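Local coordinates for uncharacterized protein (Neosartorya fumigata, PDB 5J5L) that binds lipids such as arachidonic acid and probably serves as a constitutive cell-wall mannoprotein that is a target of the host antibody response, at residues D9-L20 with V40-A51. Numbering follows the deposited sequence.
With ACD (arachidonic acid), chain B.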
loop_
_atom_site.group_PDB
_atom_site.type_symbol
_atom_site.label_atom_id
_atom_site.label_comp_id
_atom_site.label_asym_id
_atom_site.label_seq_id
_atom_site.Cartn_x
_atom_site.Cartn_y
_atom_site.Cartn_z
ATOM N N ASP A 9 1.007 -12.734 2.400
ATOM C CA ASP A 9 0.578 -11.730 1.422
ATOM C C ASP A 9 0.980 -10.324 1.860
ATOM O O ASP A 9 1.405 -9.512 1.042
ATOM C CB ASP A 9 -0.940 -11.723 1.243
ATOM C CG ASP A 9 -1.480 -12.932 0.520
ATOM O OD1 ASP A 9 -0.728 -13.695 -0.156
ATOM O OD2 ASP A 9 -2.723 -13.101 0.580
ATOM N N LEU A 10 0.784 -10.022 3.141
ATOM C CA LEU A 10 1.110 -8.699 3.662
ATOM C C LEU A 10 2.623 -8.462 3.658
ATOM O O LEU A 10 3.077 -7.340 3.434
ATOM C CB LEU A 10 0.533 -8.504 5.050
ATOM C CG LEU A 10 -1.007 -8.416 5.087
ATOM C CD1 LEU A 10 -1.516 -8.502 6.521
ATOM C CD2 LEU A 10 -1.539 -7.181 4.393
ATOM N N SER A 11 3.392 -9.510 3.886
ATOM C CA SER A 11 4.854 -9.377 3.851
ATOM C C SER A 11 5.340 -9.056 2.437
ATOM O O SER A 11 6.241 -8.241 2.245
ATOM C CB SER A 11 5.510 -10.658 4.333
ATOM O OG SER A 11 6.915 -10.513 4.450
ATOM N N THR A 12 4.738 -9.710 1.454
ATOM C CA THR A 12 5.060 -9.463 0.048
ATOM C C THR A 12 4.763 -7.998 -0.302
ATOM O O THR A 12 5.542 -7.324 -0.987
ATOM C CB THR A 12 4.275 -10.435 -0.858
ATOM O OG1 THR A 12 4.720 -11.784 -0.623
ATOM C CG2 THR A 12 4.461 -10.105 -2.334
ATOM N N ILE A 13 3.636 -7.499 0.175
ATOM C CA ILE A 13 3.293 -6.085 -0.004
ATOM C C ILE A 13 4.366 -5.177 0.624
ATOM O O ILE A 13 4.826 -4.213 -0.011
ATOM C CB ILE A 13 1.887 -5.777 0.557
ATOM C CG1 ILE A 13 0.826 -6.478 -0.305
ATOM C CG2 ILE A 13 1.640 -4.277 0.624
ATOM C CD1 ILE A 13 -0.515 -6.656 0.379
ATOM N N LYS A 14 4.771 -5.503 1.843
ATOM C CA LYS A 14 5.807 -4.731 2.539
ATOM C C LYS A 14 7.077 -4.689 1.700
ATOM O O LYS A 14 7.686 -3.628 1.501
ATOM C CB LYS A 14 6.112 -5.361 3.900
ATOM C CG LYS A 14 6.997 -4.511 4.800
ATOM C CD LYS A 14 7.279 -5.251 6.096
ATOM C CE LYS A 14 7.901 -4.361 7.154
ATOM N NZ LYS A 14 6.864 -3.651 7.956
ATOM N N THR A 15 7.490 -5.850 1.210
ATOM C CA THR A 15 8.673 -5.916 0.355
ATOM C C THR A 15 8.525 -5.060 -0.903
ATOM O O THR A 15 9.444 -4.301 -1.246
ATOM C CB THR A 15 9.022 -7.377 0.033
ATOM O OG1 THR A 15 9.243 -8.047 1.269
ATOM C CG2 THR A 15 10.279 -7.470 -0.815
ATOM N N ASP A 16 7.363 -5.137 -1.565
ATOM C CA ASP A 16 7.085 -4.327 -2.755
ATOM C C ASP A 16 7.241 -2.833 -2.470
ATOM O O ASP A 16 7.847 -2.105 -3.261
ATOM C CB ASP A 16 5.652 -4.532 -3.257
ATOM C CG ASP A 16 5.372 -5.930 -3.795
ATOM O OD1 ASP A 16 6.300 -6.687 -4.216
ATOM O OD2 ASP A 16 4.152 -6.259 -3.858
ATOM N N ILE A 17 6.654 -2.378 -1.357
ATOM C CA ILE A 17 6.687 -0.968 -0.989
ATOM C C ILE A 17 8.127 -0.506 -0.788
ATOM O O ILE A 17 8.515 0.556 -1.280
ATOM C CB ILE A 17 5.854 -0.672 0.273
ATOM C CG1 ILE A 17 4.354 -0.885 -0.006
ATOM C CG2 ILE A 17 6.077 0.758 0.754
ATOM C CD1 ILE A 17 3.517 -1.102 1.245
ATOM N N ASN A 18 8.914 -1.302 -0.072
ATOM C CA ASN A 18 10.279 -0.890 0.225
ATOM C C ASN A 18 11.146 -0.884 -1.021
ATOM O O ASN A 18 11.998 -0.020 -1.170
ATOM C CB ASN A 18 10.829 -1.740 1.349
ATOM C CG ASN A 18 10.136 -1.423 2.668
ATOM O OD1 ASN A 18 9.830 -0.249 2.963
ATOM N ND2 ASN A 18 9.865 -2.446 3.450
ATOM N N THR A 19 10.863 -1.788 -1.950
ATOM C CA THR A 19 11.519 -1.756 -3.255
ATOM C C THR A 19 11.149 -0.490 -4.034
ATOM O O THR A 19 12.021 0.180 -4.579
ATOM C CB THR A 19 11.193 -3.022 -4.062
ATOM O OG1 THR A 19 11.620 -4.164 -3.308
ATOM C CG2 THR A 19 11.879 -2.996 -5.420
ATOM N N LEU A 20 9.875 -0.135 -4.061
ATOM C CA LEU A 20 9.471 1.115 -4.707
ATOM C C LEU A 20 10.185 2.342 -4.148
ATOM O O LEU A 20 10.622 3.214 -4.893
ATOM C CB LEU A 20 7.962 1.335 -4.565
ATOM C CG LEU A 20 7.097 0.695 -5.625
ATOM C CD1 LEU A 20 5.638 0.915 -5.265
ATOM C CD2 LEU A 20 7.374 1.272 -7.009
ATOM N N VAL A 40 7.207 -2.356 -10.763
ATOM C CA VAL A 40 7.100 -2.693 -9.335
ATOM C C VAL A 40 5.769 -2.207 -8.790
ATOM O O VAL A 40 5.100 -2.917 -8.030
ATOM C CB VAL A 40 8.255 -2.132 -8.494
ATOM C CG1 VAL A 40 8.122 -2.590 -7.051
ATOM C CG2 VAL A 40 9.595 -2.589 -9.052
ATOM N N GLU A 41 5.358 -1.008 -9.198
ATOM C CA GLU A 41 4.078 -0.476 -8.751
ATOM C C GLU A 41 2.916 -1.371 -9.173
ATOM O O GLU A 41 1.967 -1.554 -8.409
ATOM C CB GLU A 41 3.879 0.936 -9.257
ATOM C CG GLU A 41 2.651 1.632 -8.686
ATOM C CD GLU A 41 1.351 1.257 -9.359
ATOM O OE1 GLU A 41 1.367 0.731 -10.501
ATOM O OE2 GLU A 41 0.284 1.538 -8.745
ATOM N N GLN A 42 2.998 -1.933 -10.379
ATOM C CA GLN A 42 1.929 -2.795 -10.895
ATOM C C GLN A 42 1.929 -4.142 -10.172
ATOM O O GLN A 42 0.859 -4.714 -9.913
ATOM C CB GLN A 42 2.048 -2.955 -12.402
ATOM C CG GLN A 42 1.658 -1.683 -13.147
ATOM C CD GLN A 42 0.150 -1.479 -13.194
ATOM O OE1 GLN A 42 -0.398 -0.595 -12.524
ATOM N NE2 GLN A 42 -0.523 -2.301 -13.965
ATOM N N GLN A 43 3.128 -4.628 -9.836
ATOM C CA GLN A 43 3.262 -5.821 -8.977
ATOM C C GLN A 43 2.623 -5.562 -7.615
ATOM O O GLN A 43 1.901 -6.415 -7.076
ATOM C CB GLN A 43 4.728 -6.207 -8.811
ATOM C CG GLN A 43 4.930 -7.567 -8.151
ATOM C CD GLN A 43 4.233 -8.699 -8.895
ATOM O OE1 GLN A 43 4.474 -8.928 -10.080
ATOM N NE2 GLN A 43 3.357 -9.424 -8.193
ATOM N N LEU A 44 2.871 -4.377 -7.070
ATOM C CA LEU A 44 2.285 -3.980 -5.792
ATOM C C LEU A 44 0.759 -4.000 -5.870
ATOM O O LEU A 44 0.098 -4.561 -4.994
ATOM C CB LEU A 44 2.789 -2.599 -5.354
ATOM C CG LEU A 44 2.160 -1.945 -4.120
ATOM C CD1 LEU A 44 2.215 -2.867 -2.914
ATOM C CD2 LEU A 44 2.822 -0.614 -3.815
ATOM N N GLU A 45 0.203 -3.404 -6.921
ATOM C CA GLU A 45 -1.254 -3.437 -7.120
ATOM C C GLU A 45 -1.804 -4.870 -7.116
ATOM O O GLU A 45 -2.796 -5.169 -6.444
ATOM C CB GLU A 45 -1.652 -2.729 -8.419
ATOM C CG GLU A 45 -1.481 -1.216 -8.416
ATOM C CD GLU A 45 -2.154 -0.530 -9.605
ATOM O OE1 GLU A 45 -2.991 -1.144 -10.284
ATOM O OE2 GLU A 45 -1.852 0.647 -9.876
ATOM N N SER A 46 -1.134 -5.755 -7.851
ATOM C CA SER A 46 -1.530 -7.151 -7.951
ATOM C C SER A 46 -1.471 -7.833 -6.582
ATOM O O SER A 46 -2.359 -8.608 -6.225
ATOM C CB SER A 46 -0.603 -7.881 -8.929
ATOM O OG SER A 46 -1.018 -9.211 -9.151
ATOM N N ASP A 47 -0.397 -7.567 -5.852
ATOM C CA ASP A 47 -0.185 -8.168 -4.534
ATOM C C ASP A 47 -1.214 -7.691 -3.504
ATOM O O ASP A 47 -1.648 -8.484 -2.652
ATOM C CB ASP A 47 1.258 -7.919 -4.066
ATOM C CG ASP A 47 2.298 -8.702 -4.912
ATOM O OD1 ASP A 47 1.936 -9.717 -5.547
ATOM O OD2 ASP A 47 3.484 -8.307 -4.934
ATOM N N ILE A 48 -1.623 -6.432 -3.588
ATOM C CA ILE A 48 -2.665 -5.919 -2.696
ATOM C C ILE A 48 -3.983 -6.622 -3.030
ATOM O O ILE A 48 -4.688 -7.082 -2.137
ATOM C CB ILE A 48 -2.825 -4.381 -2.808
ATOM C CG1 ILE A 48 -1.579 -3.655 -2.252
ATOM C CG2 ILE A 48 -4.075 -3.913 -2.064
ATOM C CD1 ILE A 48 -1.460 -2.212 -2.649
ATOM N N ASP A 49 -4.303 -6.701 -4.316
ATOM C CA ASP A 49 -5.527 -7.371 -4.769
ATOM C C ASP A 49 -5.522 -8.851 -4.376
ATOM O O ASP A 49 -6.570 -9.391 -4.006
ATOM C CB ASP A 49 -5.724 -7.208 -6.274
ATOM C CG ASP A 49 -6.156 -5.792 -6.662
ATOM O OD1 ASP A 49 -6.533 -4.999 -5.765
ATOM O OD2 ASP A 49 -6.116 -5.467 -7.861
ATOM N N GLN A 50 -4.347 -9.493 -4.402
ATOM C CA GLN A 50 -4.243 -10.891 -3.975
ATOM C C GLN A 50 -4.563 -11.028 -2.485
ATOM O O GLN A 50 -5.299 -11.941 -2.087
ATOM C CB GLN A 50 -2.851 -11.455 -4.277
ATOM C CG GLN A 50 -2.653 -12.907 -3.831
ATOM C CD GLN A 50 -3.556 -13.874 -4.573
ATOM O OE1 GLN A 50 -4.422 -14.513 -3.977
ATOM N NE2 GLN A 50 -3.373 -13.970 -5.883
ATOM N N ALA A 51 -4.003 -10.132 -1.674
ATOM C CA ALA A 51 -4.281 -10.099 -0.231
ATOM C C ALA A 51 -5.783 -9.922 0.050
ATOM O O ALA A 51 -6.352 -10.619 0.897
ATOM C CB ALA A 51 -3.480 -9.007 0.453
HETATM C C1 ACD B . 10.647 6.284 -10.213
HETATM C C2 ACD B . 9.157 6.478 -10.369
HETATM C C3 ACD B . 8.864 7.892 -10.827
HETATM C C4 ACD B . 7.416 8.016 -11.305
HETATM C C5 ACD B . 7.121 6.973 -12.357
HETATM C C6 ACD B . 6.164 6.031 -12.265
HETATM C C7 ACD B . 5.188 5.924 -11.120
HETATM C C8 ACD B . 5.512 4.778 -10.176
HETATM C C9 ACD B . 5.321 4.831 -8.848
HETATM C C10 ACD B . 4.813 6.039 -8.080
HETATM C C11 ACD B . 3.340 5.922 -7.789
HETATM C C12 ACD B . 2.774 5.807 -6.579
HETATM C C13 ACD B . 3.480 5.738 -5.241
HETATM C C14 ACD B . 3.733 4.261 -4.990
HETATM C C15 ACD B . 3.733 3.681 -3.785
HETATM C C16 ACD B . 3.464 4.428 -2.508
HETATM C C17 ACD B . 3.084 3.433 -1.421
HETATM C C18 ACD B . 1.729 2.800 -1.680
HETATM C C19 ACD B . 1.298 1.937 -0.518
HETATM C C20 ACD B . 0.348 0.831 -0.896
HETATM O O1 ACD B . 11.100 6.558 -9.094
HETATM O O2 ACD B . 11.343 5.851 -11.151
HETATM O O HOH W 1 0.234 -10.181 -1.596
#
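Asp9-Leu20 and Val40-Ala51 pair as antiparallel helices, their axes 9.1 Å apart at closest and 162° between their directions, the CA atoms of Ile13 and Asp47, and of Asp16 and Leu44, lying nearest each other across the pair. Two interlocking knobs make up the middle of the apolar seam. Ile13 enters the hole made by Leu44, Asp47, Ile48 and Ala51; with CG1 anti to its carbonyl carbon (chi1 -68°), CD1 reaches across to Ala51 CB at 3.8 Å. In return Leu44 fits among Ile13, Asp16, Ile17 and Leu20. Its two methyls divide the work, CD1 lying against Asp16 CB and Ile13 CG2, while CD2 meets Leu20 CD1 at 3.5 Å. Farther along, Leu20 and Val40 run alongside one another, pointing opposite ways, with Leu20 CG 3.7 Å from Val40 CG1.

On a more open flank the carboxylates of Asp16 and Asp47 meet nearly coplanar. Asp16 OD2 lies 2.4 Å from Asp47 OD2, a very short and so doubtful spacing, at which one of the two acids probably carries a proton. Gln43 NE2 donates to Asp47 OD1 (3.0 Å) from above the carboxylate plane, and the methyl CG2 of Thr12 abuts Asp47 OD2. One water links the backbones, donating to Asp9 O and to Asp47 O.

This knobs-into-holes pairing joins helices 3-26 and 31-56 of the all-helical HsbA-family domain and forms part of the lipid pocket wall, Leu20 CD1 and Ile48 CD1 touching C15 and C20 of arachidonic acid. Helix 63-89 packs against Leu10, Lys14 and Ile17 of helix 3-26, and helix 100-124 against Glu41, Glu45 and Ala51 of helix 31-56.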